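Local coordinates for protein 3-methyladenine dna-glycosylase (Archaeoglobus fulgidus, PDB 2JHN) that is an AlkA-type DNA glycosylase of the helix-hairpin-helix family, joining an N-terminal TATA-box-binding-protein-like domain to a helical repair domain, at residues 38-50 against 61-75. The protein carries 1 engineered substitution. Numbering follows the deposited sequence.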
loop_
_atom_site.group_PDB
_atom_site.type_symbol
_atom_site.label_atom_id
_atom_site.label_comp_id
_atom_site.label_asym_id
_atom_site.label_seq_id
_atom_site.Cartn_x
_atom_site.Cartn_y
_atom_site.Cartn_z
ATOM N N ALA A 38 -9.230 8.986 7.821
ATOM C CA ALA A 38 -10.635 9.121 7.492
ATOM C C ALA A 38 -10.852 8.182 6.309
ATOM O O ALA A 38 -9.999 8.095 5.397
ATOM C CB ALA A 38 -10.962 10.554 7.107
ATOM N N ILE A 39 -11.950 7.440 6.345
ATOM C CA ILE A 39 -12.334 6.643 5.192
ATOM C C ILE A 39 -13.728 7.089 4.720
ATOM O O ILE A 39 -14.549 7.552 5.523
ATOM C CB ILE A 39 -12.237 5.110 5.449
ATOM C CG1 ILE A 39 -13.209 4.674 6.543
ATOM C CG2 ILE A 39 -10.784 4.704 5.806
ATOM C CD1 ILE A 39 -13.356 3.158 6.726
ATOM N N VAL A 40 -13.973 6.987 3.418
ATOM C CA VAL A 40 -15.293 7.314 2.880
ATOM C C VAL A 40 -16.145 6.058 2.946
ATOM O O VAL A 40 -15.771 4.998 2.425
ATOM C CB VAL A 40 -15.235 7.935 1.456
ATOM C CG1 VAL A 40 -16.636 8.284 0.962
ATOM C CG2 VAL A 40 -14.403 9.203 1.480
ATOM N N LEU A 41 -17.273 6.170 3.644
ATOM C CA LEU A 41 -18.135 5.031 3.887
ATOM C C LEU A 41 -19.562 5.469 3.593
ATOM O O LEU A 41 -20.099 6.379 4.253
ATOM C CB LEU A 41 -17.977 4.562 5.333
ATOM C CG LEU A 41 -18.222 3.095 5.665
ATOM C CD1 LEU A 41 -17.203 2.188 4.981
ATOM C CD2 LEU A 41 -18.168 2.917 7.174
ATOM N N ASP A 42 -20.149 4.837 2.575
ATOM C CA ASP A 42 -21.455 5.220 2.021
ATOM C C ASP A 42 -21.594 6.733 1.807
ATOM O O ASP A 42 -22.489 7.382 2.363
ATOM C CB ASP A 42 -22.597 4.625 2.858
ATOM C CG ASP A 42 -22.613 3.094 2.813
ATOM O OD1 ASP A 42 -22.658 2.519 1.697
ATOM O OD2 ASP A 42 -22.571 2.464 3.893
ATOM N N GLY A 43 -20.669 7.282 1.021
ATOM C CA GLY A 43 -20.718 8.672 0.591
ATOM C C GLY A 43 -20.425 9.698 1.662
ATOM O O GLY A 43 -20.650 10.899 1.459
ATOM N N ARG A 44 -19.919 9.242 2.802
ATOM C CA ARG A 44 -19.529 10.153 3.871
ATOM C C ARG A 44 -18.204 9.701 4.529
ATOM O O ARG A 44 -17.927 8.508 4.619
ATOM C CB ARG A 44 -20.689 10.336 4.874
ATOM C CG ARG A 44 -21.116 9.088 5.646
ATOM C CD ARG A 44 -20.678 9.257 7.086
ATOM N NE ARG A 44 -21.198 8.310 8.085
ATOM C CZ ARG A 44 -21.449 7.008 7.930
ATOM N NH1 ARG A 44 -21.263 6.382 6.775
ATOM N NH2 ARG A 44 -21.892 6.326 8.972
ATOM N N ALA A 45 -17.383 10.667 4.944
ATOM C CA ALA A 45 -16.108 10.356 5.595
ATOM C C ALA A 45 -16.296 10.114 7.084
ATOM O O ALA A 45 -16.915 10.914 7.787
ATOM C CB ALA A 45 -15.110 11.465 5.372
ATOM N N VAL A 46 -15.756 8.991 7.544
ATOM C CA VAL A 46 -15.752 8.619 8.952
ATOM C C VAL A 46 -14.321 8.526 9.491
ATOM O O VAL A 46 -13.361 8.290 8.728
ATOM C CB VAL A 46 -16.543 7.297 9.223
ATOM C CG1 VAL A 46 -18.017 7.485 8.884
ATOM C CG2 VAL A 46 -15.959 6.111 8.448
ATOM N N ALA A 47 -14.194 8.731 10.798
ATOM C CA ALA A 47 -12.925 8.593 11.503
ATOM C C ALA A 47 -12.752 7.123 11.908
ATOM O O ALA A 47 -13.689 6.489 12.420
ATOM C CB ALA A 47 -12.901 9.495 12.740
ATOM N N VAL A 48 -11.572 6.569 11.634
ATOM C CA VAL A 48 -11.220 5.221 12.100
ATOM C C VAL A 48 -9.817 5.287 12.693
ATOM O O VAL A 48 -8.940 5.937 12.131
ATOM C CB VAL A 48 -11.263 4.152 10.976
ATOM C CG1 VAL A 48 -10.889 2.764 11.533
ATOM C CG2 VAL A 48 -12.661 4.064 10.353
ATOM N N MET A 49 -9.614 4.630 13.843
ATOM C CA MET A 49 -8.274 4.460 14.390
ATOM C C MET A 49 -8.134 3.031 14.901
ATOM O O MET A 49 -9.127 2.367 15.211
ATOM C CB MET A 49 -7.980 5.478 15.502
ATOM C CG MET A 49 -8.659 5.162 16.798
ATOM S SD MET A 49 -8.585 6.537 17.950
ATOM C CE MET A 49 -6.914 6.447 18.490
ATOM N N ALA A 50 -6.904 2.554 14.970
ATOM C CA ALA A 50 -6.657 1.179 15.394
ATOM C C ALA A 50 -5.306 1.074 16.079
ATOM O O ALA A 50 -4.375 1.795 15.748
ATOM C CB ALA A 50 -6.749 0.207 14.214
ATOM N N GLU A 61 -11.481 2.078 17.010
ATOM C CA GLU A 61 -12.424 3.119 17.415
ATOM C C GLU A 61 -12.731 4.013 16.219
ATOM O O GLU A 61 -11.900 4.173 15.305
ATOM C CB GLU A 61 -11.830 3.954 18.545
ATOM C CG GLU A 61 -11.515 3.178 19.819
ATOM C CD GLU A 61 -11.025 4.084 20.941
ATOM O OE1 GLU A 61 -11.724 5.069 21.266
ATOM O OE2 GLU A 61 -9.947 3.818 21.504
ATOM N N GLY A 62 -13.917 4.615 16.228
ATOM C CA GLY A 62 -14.309 5.495 15.135
ATOM C C GLY A 62 -15.743 5.947 15.295
ATOM O O GLY A 62 -16.430 5.507 16.222
ATOM N N ASN A 63 -16.198 6.802 14.380
ATOM C CA ASN A 63 -17.530 7.398 14.495
ATOM C C ASN A 63 -18.554 6.860 13.495
ATOM O O ASN A 63 -19.617 7.468 13.301
ATOM C CB ASN A 63 -17.452 8.925 14.460
ATOM C CG ASN A 63 -17.035 9.462 13.112
ATOM O OD1 ASN A 63 -16.678 8.697 12.202
ATOM N ND2 ASN A 63 -17.087 10.791 12.965
ATOM N N PHE A 64 -18.223 5.728 12.862
ATOM C CA PHE A 64 -19.180 4.951 12.067
ATOM C C PHE A 64 -20.223 4.252 12.961
ATOM O O PHE A 64 -20.057 4.158 14.177
ATOM C CB PHE A 64 -18.458 3.936 11.156
ATOM C CG PHE A 64 -17.481 3.027 11.884
ATOM C CD1 PHE A 64 -17.903 1.808 12.418
ATOM C CD2 PHE A 64 -16.139 3.386 12.010
ATOM C CE1 PHE A 64 -17.002 0.968 13.095
ATOM C CE2 PHE A 64 -15.227 2.554 12.676
ATOM C CZ PHE A 64 -15.658 1.346 13.213
ATOM N N GLU A 65 -21.302 3.779 12.347
ATOM C CA GLU A 65 -22.372 3.116 13.076
ATOM C C GLU A 65 -22.016 1.659 13.362
ATOM O O GLU A 65 -21.211 1.061 12.649
ATOM C CB GLU A 65 -23.686 3.212 12.286
ATOM C CG GLU A 65 -24.085 4.633 11.841
ATOM C CD GLU A 65 -24.173 5.634 12.999
ATOM O OE1 GLU A 65 -24.532 5.230 14.134
ATOM O OE2 GLU A 65 -23.882 6.830 12.772
ATOM N N ASN A 66 -22.618 1.093 14.406
ATOM C CA ASN A 66 -22.385 -0.303 14.791
ATOM C C ASN A 66 -22.670 -1.281 13.672
ATOM O O ASN A 66 -21.988 -2.291 13.531
ATOM C CB ASN A 66 -23.246 -0.686 16.001
ATOM C CG ASN A 66 -23.066 0.250 17.155
ATOM O OD1 ASN A 66 -21.985 0.814 17.346
ATOM N ND2 ASN A 66 -24.124 0.437 17.942
ATOM N N ARG A 67 -23.703 -0.986 12.891
ATOM C CA ARG A 67 -24.072 -1.830 11.762
ATOM C C ARG A 67 -23.074 -1.752 10.592
ATOM O O ARG A 67 -23.131 -2.569 9.668
ATOM C CB ARG A 67 -25.479 -1.475 11.278
ATOM C CG ARG A 67 -25.663 -0.005 10.947
ATOM C CD ARG A 67 -26.951 0.225 10.178
ATOM N NE ARG A 67 -26.759 1.264 9.175
ATOM C CZ ARG A 67 -26.916 2.566 9.394
ATOM N NH1 ARG A 67 -27.288 3.016 10.593
ATOM N NH2 ARG A 67 -26.705 3.423 8.402
ATOM N N GLU A 68 -22.184 -0.761 10.627
ATOM C CA GLU A 68 -21.128 -0.614 9.616
ATOM C C GLU A 68 -19.828 -1.332 10.016
ATOM O O GLU A 68 -18.886 -1.388 9.218
ATOM C CB GLU A 68 -20.840 0.864 9.339
ATOM C CG GLU A 68 -22.029 1.646 8.781
ATOM C CD GLU A 68 -21.702 3.092 8.511
ATOM O OE1 GLU A 68 -21.691 3.483 7.327
ATOM O OE2 GLU A 68 -21.428 3.845 9.474
ATOM N N TRP A 69 -19.793 -1.892 11.232
ATOM C CA TRP A 69 -18.591 -2.561 11.756
ATOM C C TRP A 69 -18.073 -3.677 10.848
ATOM O O TRP A 69 -16.882 -3.730 10.573
ATOM C CB TRP A 69 -18.800 -3.106 13.187
ATOM C CG TRP A 69 -17.690 -4.036 13.658
ATOM C CD1 TRP A 69 -17.837 -5.313 14.112
ATOM C CD2 TRP A 69 -16.270 -3.761 13.691
ATOM N NE1 TRP A 69 -16.611 -5.842 14.449
ATOM C CE2 TRP A 69 -15.633 -4.919 14.189
ATOM C CE3 TRP A 69 -15.480 -2.651 13.341
ATOM C CZ2 TRP A 69 -14.248 -5.002 14.358
ATOM C CZ3 TRP A 69 -14.082 -2.733 13.508
ATOM C CH2 TRP A 69 -13.489 -3.903 14.008
ATOM N N GLU A 70 -18.957 -4.564 10.388
ATOM C CA GLU A 70 -18.531 -5.683 9.545
ATOM C C GLU A 70 -17.756 -5.203 8.299
ATOM O O GLU A 70 -16.720 -5.770 7.947
ATOM C CB GLU A 70 -19.729 -6.550 9.140
ATOM C CG GLU A 70 -19.421 -8.040 9.066
ATOM C CD GLU A 70 -19.011 -8.615 10.419
ATOM O OE1 GLU A 70 -19.725 -8.366 11.418
ATOM O OE2 GLU A 70 -17.973 -9.313 10.485
ATOM N N ALA A 71 -18.254 -4.138 7.673
ATOM C CA ALA A 71 -17.634 -3.559 6.485
ATOM C C ALA A 71 -16.287 -2.928 6.840
ATOM O O ALA A 71 -15.300 -3.138 6.134
ATOM C CB ALA A 71 -18.563 -2.522 5.844
ATOM N N VAL A 72 -16.253 -2.162 7.935
ATOM C CA VAL A 72 -15.013 -1.521 8.379
ATOM C C VAL A 72 -13.964 -2.595 8.723
ATOM O O VAL A 72 -12.794 -2.489 8.335
ATOM C CB VAL A 72 -15.248 -0.584 9.596
ATOM C CG1 VAL A 72 -13.907 -0.067 10.143
ATOM C CG2 VAL A 72 -16.139 0.568 9.232
ATOM N N ARG A 73 -14.393 -3.635 9.428
ATOM C CA ARG A 73 -13.474 -4.703 9.855
ATOM C C ARG A 73 -12.813 -5.376 8.648
ATOM O O ARG A 73 -11.612 -5.623 8.662
ATOM C CB ARG A 73 -14.214 -5.735 10.704
ATOM C CG ARG A 73 -13.385 -6.891 11.244
ATOM C CD ARG A 73 -14.306 -7.945 11.838
ATOM N NE ARG A 73 -13.571 -8.925 12.636
ATOM C CZ ARG A 73 -13.156 -10.110 12.189
ATOM N NH1 ARG A 73 -13.410 -10.480 10.939
ATOM N NH2 ARG A 73 -12.500 -10.935 13.005
ATOM N N ARG A 74 -13.608 -5.652 7.614
ATOM C CA ARG A 74 -13.125 -6.303 6.387
ATOM C C ARG A 74 -12.078 -5.422 5.735
ATOM O O ARG A 74 -11.044 -5.910 5.286
ATOM C CB ARG A 74 -14.288 -6.508 5.410
ATOM C CG ARG A 74 -14.022 -7.451 4.243
ATOM C CD ARG A 74 -15.332 -7.771 3.471
ATOM N NE ARG A 74 -16.468 -8.103 4.352
ATOM C CZ ARG A 74 -17.565 -7.354 4.510
ATOM N NH1 ARG A 74 -17.712 -6.201 3.860
ATOM N NH2 ARG A 74 -18.522 -7.755 5.334
ATOM N N LYS A 75 -12.372 -4.127 5.677
ATOM C CA LYS A 75 -11.467 -3.144 5.050
ATOM C C LYS A 75 -10.144 -3.092 5.809
ATOM O O LYS A 75 -9.082 -3.071 5.190
ATOM C CB LYS A 75 -12.080 -1.751 5.024
ATOM C CG LYS A 75 -13.232 -1.518 4.001
ATOM C CD LYS A 75 -13.701 -0.031 4.092
ATOM C CE LYS A 75 -14.184 0.546 2.734
ATOM N NZ LYS A 75 -14.334 2.064 2.764
HETATM O O HOH W 1 -18.036 11.588 10.163
#
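The Arg44 guanidinium and the Glu68 carboxylate meet end-on, their planes 20° apart. Arg44 NH1 donates to the syn lone pair of Glu68 OE1 at 3.0 Å. Arg44 NH2 reaches Glu68 OE2 at 2.6 Å, also on the syn side but tilted from both planes. Leu41 O takes a second edge position of the guanidinium, bonded to NH1, and Val46 CG1 lies 3.4 Å above one face. Glu68 OE2 spends its anti lone pair on a nearly straight bond from Glu65 N (2.9 Å), so three donors together hold the carboxylate's rotation; this network probably favours its ionised form. A sharp bend at chi2 (109°) turns the Arg44 chain toward this acid.

The Phe64 ring carries Val72 CG2 over the centre of one face, while Ala47 O approaches its edge and Val48 CG2 touches Phe64 CE2 obliquely at 3.8 Å. The Leu41 side chain extends the apolar cluster, crossing that of Val72 at about a right angle, with Leu41 CD2 3.7 Å from Val72 CG2.

Between the strands, Met49 and Glu61 form a hydrogen-bonded antiparallel pair and Val48 and Gly62 a non-hydrogen-bonded one. Beyond them Asn63 prolongs the pairing: OD1 accepts from Ala47 N, with the donor 42° out of the amide carbonyl plane, and Asn63 N donates to Ala47 O.

A type I' turn, Leu41 to Arg44, links strands 34-41 and 44-54; helix 69-80 and its preceding loop pack against both hairpins, 34-41/44-54 and 44-54/57-62, of the TBP-like domain. Trp2, from edge strand 2-5, stacks on Phe64, and strands 150-153 and 156-159 supply Trp153 and Phe158 against Ala47.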